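Local coordinates for UPF0255 protein frsA (Vibrio vulnificus, PDB 4I4C) that probably hydrolyses carboxylic esters as a member of the FrsA family, with an alpha/beta-hydrolase fold, at residues 40-52 with 85-98. Numbering follows the deposited sequence.
Sequences IKEKNGFSWYRNL and QWLDTVMGYHSGNW
In the type I turn Trp86–Thr89, the Asp88 carboxylate accepts hydrogen bonds from the successive backbone N-H groups of Tyr49 and Arg50, tying the loop before helix 98-114 to the chain leaving helix 31-44. Its OD1 takes Tyr49 N at 2.7 Å through the syn lone pair, and OD2 takes Arg50 N at 2.9 Å on its syn side. Arg50 NH1 reaches OD2 (3.0 Å) on the anti side, well out of the carboxylate plane, in a salt bridge whose two planes stand 70° apart. That guanidinium lies flat on Trp98 (planes 3° apart), a cation-pi contact, while Arg50 CD sits over the six-membered ring. Tyr137 O accepts from Arg50 NE and Ile134 O from Trp98 NE1. Lys41 CD and Tyr49 CA lie over opposite faces of Trp86, both toward its rim; a water joins its NE1 to Asn44 OD1. Gln85, CG anti to its backbone nitrogen (chi1 -174°) and the chain running straight on, carries NE2 to Phe46 O, 2.9 Å; Leu87 N donates to Ser47 O. Leu87 CB makes a CH-pi contact over Trp48. With three donors, buried Asp88 is probably stabilised as an anion, balanced by an arginine whose plane Trp98, Asp88 and Tyr137 O probably fix together.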
ATOM      1  N   ILE A  40      19.788 -13.657   9.817  1.00 18.51           N
ATOM      2  CA  ILE A  40      18.499 -13.738   9.143  1.00 20.64           C
ATOM      3  C   ILE A  40      18.643 -14.252   7.706  1.00 21.93           C
ATOM      4  O   ILE A  40      17.960 -15.210   7.310  1.00 17.77           O
ATOM      5  CB  ILE A  40      17.808 -12.346   9.142  1.00 19.81           C
ATOM      6  CG1 ILE A  40      17.452 -11.923  10.575  1.00 22.74           C
ATOM      7  CG2 ILE A  40      16.575 -12.341   8.224  1.00 16.96           C
ATOM      8  CD1 ILE A  40      17.125 -10.430  10.706  1.00 22.17           C
ATOM      9  N   LYS A  41      19.541 -13.621   6.943  1.00 18.75           N
ATOM     10  CA  LYS A  41      19.800 -13.996   5.554  1.00 21.23           C
ATOM     11  C   LYS A  41      20.280 -15.438   5.430  1.00 19.00           C
ATOM     12  O   LYS A  41      19.813 -16.179   4.577  1.00 15.60           O
ATOM     13  CB  LYS A  41      20.815 -13.050   4.901  1.00 30.52           C
ATOM     14  CG  LYS A  41      21.309 -13.523   3.525  1.00 36.17           C
ATOM     15  CD  LYS A  41      22.084 -12.441   2.757  1.00 38.49           C
ATOM     16  CE  LYS A  41      23.486 -12.215   3.316  1.00 43.73           C
ATOM     17  NZ  LYS A  41      24.339 -13.436   3.260  1.00 49.36           N
ATOM     18  N   GLU A  42      21.210 -15.839   6.285  1.00 22.86           N
ATOM     19  CA  GLU A  42      21.640 -17.236   6.329  1.00 29.48           C
ATOM     20  C   GLU A  42      20.501 -18.210   6.666  1.00 30.03           C
ATOM     21  O   GLU A  42      20.402 -19.291   6.079  1.00 23.68           O
ATOM     22  CB  GLU A  42      22.754 -17.418   7.352  1.00 35.37           C
ATOM     23  CG  GLU A  42      24.129 -17.076   6.843  1.00 43.37           C
ATOM     24  CD  GLU A  42      25.113 -18.166   7.172  1.00 39.70           C
ATOM     25  OE1 GLU A  42      25.134 -19.176   6.437  1.00 37.03           O
ATOM     26  OE2 GLU A  42      25.836 -18.025   8.180  1.00 40.43           O
ATOM     27  N   LYS A  43      19.656 -17.848   7.630  1.00 21.33           N
ATOM     28  CA  LYS A  43      18.587 -18.764   8.026  1.00 25.52           C
ATOM     29  C   LYS A  43      17.481 -18.883   6.966  1.00 25.40           C
ATOM     30  O   LYS A  43      17.033 -19.995   6.664  1.00 24.23           O
ATOM     31  CB  LYS A  43      18.035 -18.453   9.436  1.00 22.09           C
ATOM     32  CG  LYS A  43      19.016 -18.837  10.561  1.00 28.04           C
ATOM     33  CD  LYS A  43      18.462 -18.650  11.979  1.00 26.69           C
ATOM     34  CE  LYS A  43      18.410 -17.191  12.380  1.00 26.91           C
ATOM     35  NZ  LYS A  43      17.991 -16.991  13.813  1.00 23.38           N
ATOM     36  N   ASN A  44      17.056 -17.766   6.373  1.00 18.59           N
ATOM     37  CA  ASN A  44      15.982 -17.846   5.382  1.00 17.94           C
ATOM     38  C   ASN A  44      16.412 -18.250   3.949  1.00 27.81           C
ATOM     39  O   ASN A  44      15.634 -18.851   3.213  1.00 22.92           O
ATOM     40  CB  ASN A  44      15.051 -16.614   5.423  1.00 23.86           C
ATOM     41  CG  ASN A  44      15.712 -15.343   4.927  1.00 34.58           C
ATOM     42  OD1 ASN A  44      16.395 -15.338   3.901  1.00 28.37           O
ATOM     43  ND2 ASN A  44      15.490 -14.243   5.651  1.00 32.38           N
ATOM     44  N   GLY A  45      17.652 -17.944   3.582  1.00 25.12           N
ATOM     45  CA  GLY A  45      18.198 -18.342   2.297  1.00 28.75           C
ATOM     46  C   GLY A  45      17.455 -17.843   1.068  1.00 22.75           C
ATOM     47  O   GLY A  45      17.624 -18.397  -0.017  1.00 22.48           O
ATOM     48  N   PHE A  46      16.649 -16.795   1.233  1.00 16.25           N
ATOM     49  CA  PHE A  46      15.851 -16.230   0.139  1.00 15.31           C
ATOM     50  C   PHE A  46      16.690 -15.794  -1.063  1.00 14.30           C
ATOM     51  O   PHE A  46      17.830 -15.345  -0.900  1.00 17.20           O
ATOM     52  CB  PHE A  46      15.009 -15.053   0.638  1.00 12.60           C
ATOM     53  CG  PHE A  46      13.934 -15.450   1.621  1.00 21.02           C
ATOM     54  CD1 PHE A  46      13.532 -16.773   1.732  1.00 17.53           C
ATOM     55  CD2 PHE A  46      13.329 -14.497   2.432  1.00 17.51           C
ATOM     56  CE1 PHE A  46      12.535 -17.140   2.640  1.00 27.73           C
ATOM     57  CE2 PHE A  46      12.336 -14.859   3.330  1.00 18.27           C
ATOM     58  CZ  PHE A  46      11.949 -16.177   3.440  1.00 21.29           C
ATOM     59  N   SER A  47      16.111 -15.937  -2.259  1.00 13.34           N
ATOM     60  CA  SER A  47      16.778 -15.631  -3.540  1.00 17.91           C
ATOM     61  C   SER A  47      16.567 -14.190  -3.976  1.00 17.77           C
ATOM     62  O   SER A  47      17.037 -13.780  -5.042  1.00 15.41           O
ATOM     63  CB  SER A  47      16.222 -16.542  -4.656  1.00 17.95           C
ATOM     64  OG  SER A  47      16.687 -17.872  -4.520  1.00 27.83           O
ATOM     65  N   TRP A  48      15.811 -13.436  -3.182  1.00 15.07           N
ATOM     66  CA  TRP A  48      15.449 -12.082  -3.538  1.00 16.58           C
ATOM     67  C   TRP A  48      15.604 -11.228  -2.302  1.00 21.39           C
ATOM     68  O   TRP A  48      15.349 -11.703  -1.196  1.00 20.23           O
ATOM     69  CB  TRP A  48      13.986 -12.025  -4.009  1.00 11.34           C
ATOM     70  CG  TRP A  48      13.698 -12.829  -5.229  1.00 23.10           C
ATOM     71  CD1 TRP A  48      13.221 -14.107  -5.270  1.00 25.18           C
ATOM     72  CD2 TRP A  48      13.848 -12.410  -6.597  1.00 26.54           C
ATOM     73  NE1 TRP A  48      13.079 -14.514  -6.573  1.00 28.43           N
ATOM     74  CE2 TRP A  48      13.452 -13.491  -7.407  1.00 28.51           C
ATOM     75  CE3 TRP A  48      14.271 -11.225  -7.212  1.00 19.94           C
ATOM     76  CZ2 TRP A  48      13.469 -13.428  -8.800  1.00 25.57           C
ATOM     77  CZ3 TRP A  48      14.287 -11.163  -8.601  1.00 15.68           C
ATOM     78  CH2 TRP A  48      13.892 -12.259  -9.378  1.00 23.59           C
ATOM     79  N   TYR A  49      16.051  -9.987  -2.483  1.00 19.74           N
ATOM     80  CA  TYR A  49      16.080  -9.007  -1.387  1.00 14.08           C
ATOM     81  C   TYR A  49      14.646  -8.567  -1.103  1.00 20.70           C
ATOM     82  O   TYR A  49      14.127  -8.737   0.012  1.00 15.39           O
ATOM     83  CB  TYR A  49      16.949  -7.801  -1.761  1.00 16.02           C
ATOM     84  CG  TYR A  49      16.581  -6.533  -1.019  1.00 17.48           C
ATOM     85  CD1 TYR A  49      16.854  -6.388   0.335  1.00 20.21           C
ATOM     86  CD2 TYR A  49      15.952  -5.480  -1.682  1.00 20.47           C
ATOM     87  CE1 TYR A  49      16.497  -5.210   1.017  1.00 23.66           C
ATOM     88  CE2 TYR A  49      15.613  -4.318  -1.026  1.00 16.89           C
ATOM     89  CZ  TYR A  49      15.876  -4.183   0.317  1.00 15.77           C
ATOM     90  OH  TYR A  49      15.514  -3.013   0.953  1.00 19.33           O
ATOM     91  N   ARG A  50      13.999  -8.028  -2.133  1.00 17.84           N
ATOM     92  CA  ARG A  50      12.588  -7.667  -2.041  1.00 16.28           C
ATOM     93  C   ARG A  50      11.704  -8.872  -1.757  1.00 14.26           C
ATOM     94  O   ARG A  50      11.992  -9.971  -2.196  1.00 13.44           O
ATOM     95  CB  ARG A  50      12.140  -7.015  -3.348  1.00 15.99           C
ATOM     96  CG  ARG A  50      12.707  -5.630  -3.522  1.00 10.70           C
ATOM     97  CD  ARG A  50      12.574  -5.176  -4.954  1.00 10.88           C
ATOM     98  NE  ARG A  50      13.178  -3.858  -5.167  1.00 12.35           N
ATOM     99  CZ  ARG A  50      14.457  -3.650  -5.490  1.00 16.50           C
ATOM    100  NH1 ARG A  50      15.309  -4.671  -5.599  1.00 14.42           N
ATOM    101  NH2 ARG A  50      14.891  -2.412  -5.677  1.00 18.51           N
ATOM    102  N   ASN A  51      10.631  -8.661  -0.998  1.00 21.19           N
ATOM    103  CA  ASN A  51       9.568  -9.647  -0.966  1.00 19.88           C
ATOM    104  C   ASN A  51       8.790  -9.520  -2.268  1.00 17.53           C
ATOM    105  O   ASN A  51       8.195  -8.485  -2.548  1.00 18.57           O
ATOM    106  CB  ASN A  51       8.651  -9.462   0.245  1.00 20.05           C
ATOM    107  CG  ASN A  51       7.567 -10.533   0.326  1.00 25.69           C
ATOM    108  OD1 ASN A  51       6.383 -10.226   0.261  1.00 26.50           O
ATOM    109  ND2 ASN A  51       7.975 -11.798   0.445  1.00 18.84           N
ATOM    110  N   LEU A  52       8.852 -10.569  -3.078  1.00 16.80           N
ATOM    111  CA  LEU A  52       8.149 -10.636  -4.356  1.00 20.60           C
ATOM    112  C   LEU A  52       6.649 -10.803  -4.150  1.00 25.34           C
ATOM    113  O   LEU A  52       6.206 -11.706  -3.437  1.00 28.02           O
ATOM    114  CB  LEU A  52       8.668 -11.825  -5.159  1.00 21.28           C
ATOM    115  CG  LEU A  52       9.477 -11.506  -6.398  1.00 27.46           C
ATOM    116  CD1 LEU A  52      10.535 -10.483  -6.066  1.00 20.80           C
ATOM    117  CD2 LEU A  52      10.071 -12.794  -6.953  1.00 26.30           C
ATOM    118  N   GLN A  85      23.409 -13.619  -3.724  1.00 22.60           N
ATOM    119  CA  GLN A  85      22.282 -14.447  -3.268  1.00 24.36           C
ATOM    120  C   GLN A  85      20.952 -13.808  -3.668  1.00 21.76           C
ATOM    121  O   GLN A  85      19.968 -14.502  -3.932  1.00 18.85           O
ATOM    122  CB  GLN A  85      22.315 -14.630  -1.745  1.00 24.91           C
ATOM    123  CG  GLN A  85      21.254 -15.599  -1.214  1.00 25.25           C
ATOM    124  CD  GLN A  85      21.260 -15.726   0.305  1.00 29.52           C
ATOM    125  OE1 GLN A  85      22.306 -15.956   0.912  1.00 32.62           O
ATOM    126  NE2 GLN A  85      20.081 -15.570   0.930  1.00 19.03           N
ATOM    127  N   TRP A  86      20.936 -12.478  -3.695  1.00 20.58           N
ATOM    128  CA  TRP A  86      19.727 -11.707  -3.958  1.00 17.93           C
ATOM    129  C   TRP A  86      19.663 -11.229  -5.411  1.00 18.87           C
ATOM    130  O   TRP A  86      20.299 -10.248  -5.780  1.00 18.57           O
ATOM    131  CB  TRP A  86      19.647 -10.521  -2.984  1.00 27.27           C
ATOM    132  CG  TRP A  86      19.369 -10.930  -1.546  1.00 24.60           C
ATOM    133  CD1 TRP A  86      18.902 -12.140  -1.111  1.00 21.08           C
ATOM    134  CD2 TRP A  86      19.554 -10.131  -0.373  1.00 25.05           C
ATOM    135  NE1 TRP A  86      18.765 -12.135   0.260  1.00 27.33           N
ATOM    136  CE2 TRP A  86      19.161 -10.915   0.737  1.00 27.94           C
ATOM    137  CE3 TRP A  86      20.009  -8.828  -0.149  1.00 25.67           C
ATOM    138  CZ2 TRP A  86      19.210 -10.436   2.041  1.00 20.49           C
ATOM    139  CZ3 TRP A  86      20.063  -8.357   1.156  1.00 25.65           C
ATOM    140  CH2 TRP A  86      19.668  -9.157   2.230  1.00 16.06           C
ATOM    141  N   LEU A  87      18.873 -11.929  -6.220  1.00 19.76           N
ATOM    142  CA  LEU A  87      18.824 -11.714  -7.668  1.00 13.90           C
ATOM    143  C   LEU A  87      18.451 -10.297  -8.101  1.00 19.37           C
ATOM    144  O   LEU A  87      18.917  -9.814  -9.130  1.00 18.23           O
ATOM    145  CB  LEU A  87      17.899 -12.747  -8.324  1.00 13.18           C
ATOM    146  CG  LEU A  87      18.336 -14.185  -8.053  1.00 20.72           C
ATOM    147  CD1 LEU A  87      17.348 -15.194  -8.603  1.00 32.91           C
ATOM    148  CD2 LEU A  87      19.736 -14.426  -8.615  1.00 28.96           C
ATOM    149  N   ASP A  88      17.621  -9.630  -7.312  1.00 15.61           N
ATOM    150  CA  ASP A  88      17.177  -8.269  -7.616  1.00 14.37           C
ATOM    151  C   ASP A  88      18.154  -7.158  -7.194  1.00 12.82           C
ATOM    152  O   ASP A  88      17.791  -5.978  -7.206  1.00 15.87           O
ATOM    153  CB  ASP A  88      15.813  -8.010  -6.973  1.00 16.01           C
ATOM    154  CG  ASP A  88      15.797  -8.335  -5.489  1.00 22.62           C
ATOM    155  OD1 ASP A  88      16.429  -9.341  -5.101  1.00 16.16           O
ATOM    156  OD2 ASP A  88      15.176  -7.573  -4.708  1.00 19.67           O
ATOM    157  N   THR A  89      19.392  -7.493  -6.841  1.00 13.66           N
ATOM    158  CA  THR A  89      20.313  -6.417  -6.429  1.00 19.99           C
ATOM    159  C   THR A  89      21.432  -6.064  -7.425  1.00 15.73           C
ATOM    160  O   THR A  89      22.496  -5.617  -7.016  1.00 15.79           O
ATOM    161  CB  THR A  89      20.916  -6.628  -5.011  1.00 17.38           C
ATOM    162  OG1 THR A  89      21.801  -7.758  -5.008  1.00 16.76           O
ATOM    163  CG2 THR A  89      19.796  -6.819  -3.944  1.00 12.80           C
ATOM    164  N   VAL A  90      21.180  -6.236  -8.717  1.00 18.25           N
ATOM    165  CA  VAL A  90      22.107  -5.710  -9.717  1.00 21.65           C
ATOM    166  C   VAL A  90      22.299  -4.217  -9.464  1.00 25.65           C
ATOM    167  O   VAL A  90      21.322  -3.462  -9.333  1.00 16.74           O
ATOM    168  CB  VAL A  90      21.607  -5.947 -11.173  1.00 15.35           C
ATOM    169  CG1 VAL A  90      22.304  -4.998 -12.146  1.00 16.65           C
ATOM    170  CG2 VAL A  90      21.827  -7.383 -11.569  1.00 15.44           C
ATOM    171  N   MET A  91      23.561  -3.799  -9.394  1.00 24.85           N
ATOM    172  CA  MET A  91      23.904  -2.423  -9.050  1.00 26.87           C
ATOM    173  C   MET A  91      23.935  -1.469 -10.243  1.00 26.18           C
ATOM    174  O   MET A  91      24.603  -1.740 -11.253  1.00 23.30           O
ATOM    175  CB  MET A  91      25.266  -2.399  -8.364  1.00 33.31           C
ATOM    176  CG  MET A  91      25.334  -3.249  -7.105  1.00 24.08           C
ATOM    177  SD  MET A  91      26.991  -3.224  -6.376  1.00 37.91           S
ATOM    178  CE  MET A  91      27.797  -4.499  -7.321  1.00 25.43           C
ATOM    179  N   GLY A  92      23.234  -0.344 -10.115  1.00 18.58           N
ATOM    180  CA  GLY A  92      23.283   0.705 -11.124  1.00 27.62           C
ATOM    181  C   GLY A  92      22.160   0.629 -12.137  1.00 26.05           C
ATOM    182  O   GLY A  92      21.578  -0.433 -12.333  1.00 20.37           O
ATOM    183  N   TYR A  93      21.860   1.754 -12.787  1.00 22.03           N
ATOM    184  CA  TYR A  93      20.696   1.851 -13.662  1.00 22.02           C
ATOM    185  C   TYR A  93      21.002   1.316 -15.051  1.00 24.55           C
ATOM    186  O   TYR A  93      21.363   2.077 -15.946  1.00 25.96           O
ATOM    187  CB  TYR A  93      20.198   3.304 -13.748  1.00 21.34           C
ATOM    188  CG  TYR A  93      18.880   3.466 -14.488  1.00 20.59           C
ATOM    189  CD1 TYR A  93      18.832   4.028 -15.752  1.00 28.99           C
ATOM    190  CD2 TYR A  93      17.683   3.047 -13.916  1.00 25.49           C
ATOM    191  CE1 TYR A  93      17.634   4.169 -16.424  1.00 34.46           C
ATOM    192  CE2 TYR A  93      16.484   3.189 -14.577  1.00 27.26           C
ATOM    193  CZ  TYR A  93      16.464   3.750 -15.828  1.00 33.63           C
ATOM    194  OH  TYR A  93      15.268   3.885 -16.490  1.00 41.83           O
ATOM    195  N   HIS A  94      20.850   0.008 -15.224  1.00 18.62           N
ATOM    196  CA  HIS A  94      21.096  -0.644 -16.515  1.00 22.56           C
ATOM    197  C   HIS A  94      20.557  -2.062 -16.462  1.00 28.59           C
ATOM    198  O   HIS A  94      19.979  -2.459 -15.447  1.00 23.05           O
ATOM    199  CB  HIS A  94      22.588  -0.661 -16.861  1.00 30.86           C
ATOM    200  CG  HIS A  94      23.452  -1.307 -15.823  1.00 45.05           C
ATOM    201  ND1 HIS A  94      23.982  -2.570 -15.974  1.00 51.44           N
ATOM    202  CD2 HIS A  94      23.901  -0.853 -14.631  1.00 53.11           C
ATOM    203  CE1 HIS A  94      24.708  -2.872 -14.913  1.00 50.46           C
ATOM    204  NE2 HIS A  94      24.676  -1.846 -14.083  1.00 52.74           N
ATOM    205  N   SER A  95      20.737  -2.811 -17.548  1.00 27.12           N
ATOM    206  CA  SER A  95      20.167  -4.152 -17.676  1.00 26.79           C
ATOM    207  C   SER A  95      20.343  -5.011 -16.412  1.00 18.71           C
ATOM    208  O   SER A  95      21.423  -5.070 -15.820  1.00 21.21           O
ATOM    209  CB  SER A  95      20.748  -4.867 -18.892  1.00 26.23           C
ATOM    210  OG  SER A  95      21.978  -5.489 -18.575  1.00 26.04           O
ATOM    211  N   GLY A  96      19.265  -5.650 -15.975  1.00 18.20           N
ATOM    212  CA  GLY A  96      19.338  -6.467 -14.774  1.00 20.00           C
ATOM    213  C   GLY A  96      18.921  -5.754 -13.497  1.00 19.36           C
ATOM    214  O   GLY A  96      18.518  -6.395 -12.536  1.00 18.01           O
ATOM    215  N   ASN A  97      19.023  -4.429 -13.476  1.00 18.93           N
ATOM    216  CA  ASN A  97      18.627  -3.660 -12.293  1.00 16.85           C
ATOM    217  C   ASN A  97      17.104  -3.664 -12.152  1.00 17.94           C
ATOM    218  O   ASN A  97      16.391  -3.550 -13.143  1.00 15.93           O
ATOM    219  CB  ASN A  97      19.182  -2.228 -12.364  1.00 18.45           C
ATOM    220  CG  ASN A  97      18.597  -1.292 -11.288  1.00 25.25           C
ATOM    221  OD1 ASN A  97      17.564  -0.657 -11.497  1.00 19.44           O
ATOM    222  ND2 ASN A  97      19.285  -1.178 -10.164  1.00 15.10           N
ATOM    223  N   TRP A  98      16.619  -3.801 -10.917  1.00 16.23           N
ATOM    224  CA  TRP A  98      15.184  -3.895 -10.653  1.00 19.25           C
ATOM    225  C   TRP A  98      14.431  -2.668 -11.178  1.00 13.50           C
ATOM    226  O   TRP A  98      13.516  -2.801 -11.985  1.00 15.50           O
ATOM    227  CB  TRP A  98      14.930  -4.071  -9.154  1.00 16.58           C
ATOM    228  CG  TRP A  98      13.467  -4.065  -8.790  1.00 14.08           C
ATOM    229  CD1 TRP A  98      12.664  -2.975  -8.611  1.00 14.22           C
ATOM    230  CD2 TRP A  98      12.656  -5.208  -8.545  1.00 11.72           C
ATOM    231  NE1 TRP A  98      11.397  -3.374  -8.279  1.00 16.25           N
ATOM    232  CE2 TRP A  98      11.364  -4.744  -8.232  1.00 17.68           C
ATOM    233  CE3 TRP A  98      12.897  -6.591  -8.558  1.00 11.66           C
ATOM    234  CZ2 TRP A  98      10.315  -5.607  -7.945  1.00 11.15           C
ATOM    235  CZ3 TRP A  98      11.857  -7.449  -8.274  1.00 18.16           C
ATOM    236  CH2 TRP A  98      10.578  -6.953  -7.959  1.00 18.83           C
TER
HETATM  237  O   HOH W   1      17.457 -13.357   2.507  1.00 27.94           O
HETATM  238  O   HOH W   2      17.859  -2.686  -6.468  1.00 15.80           O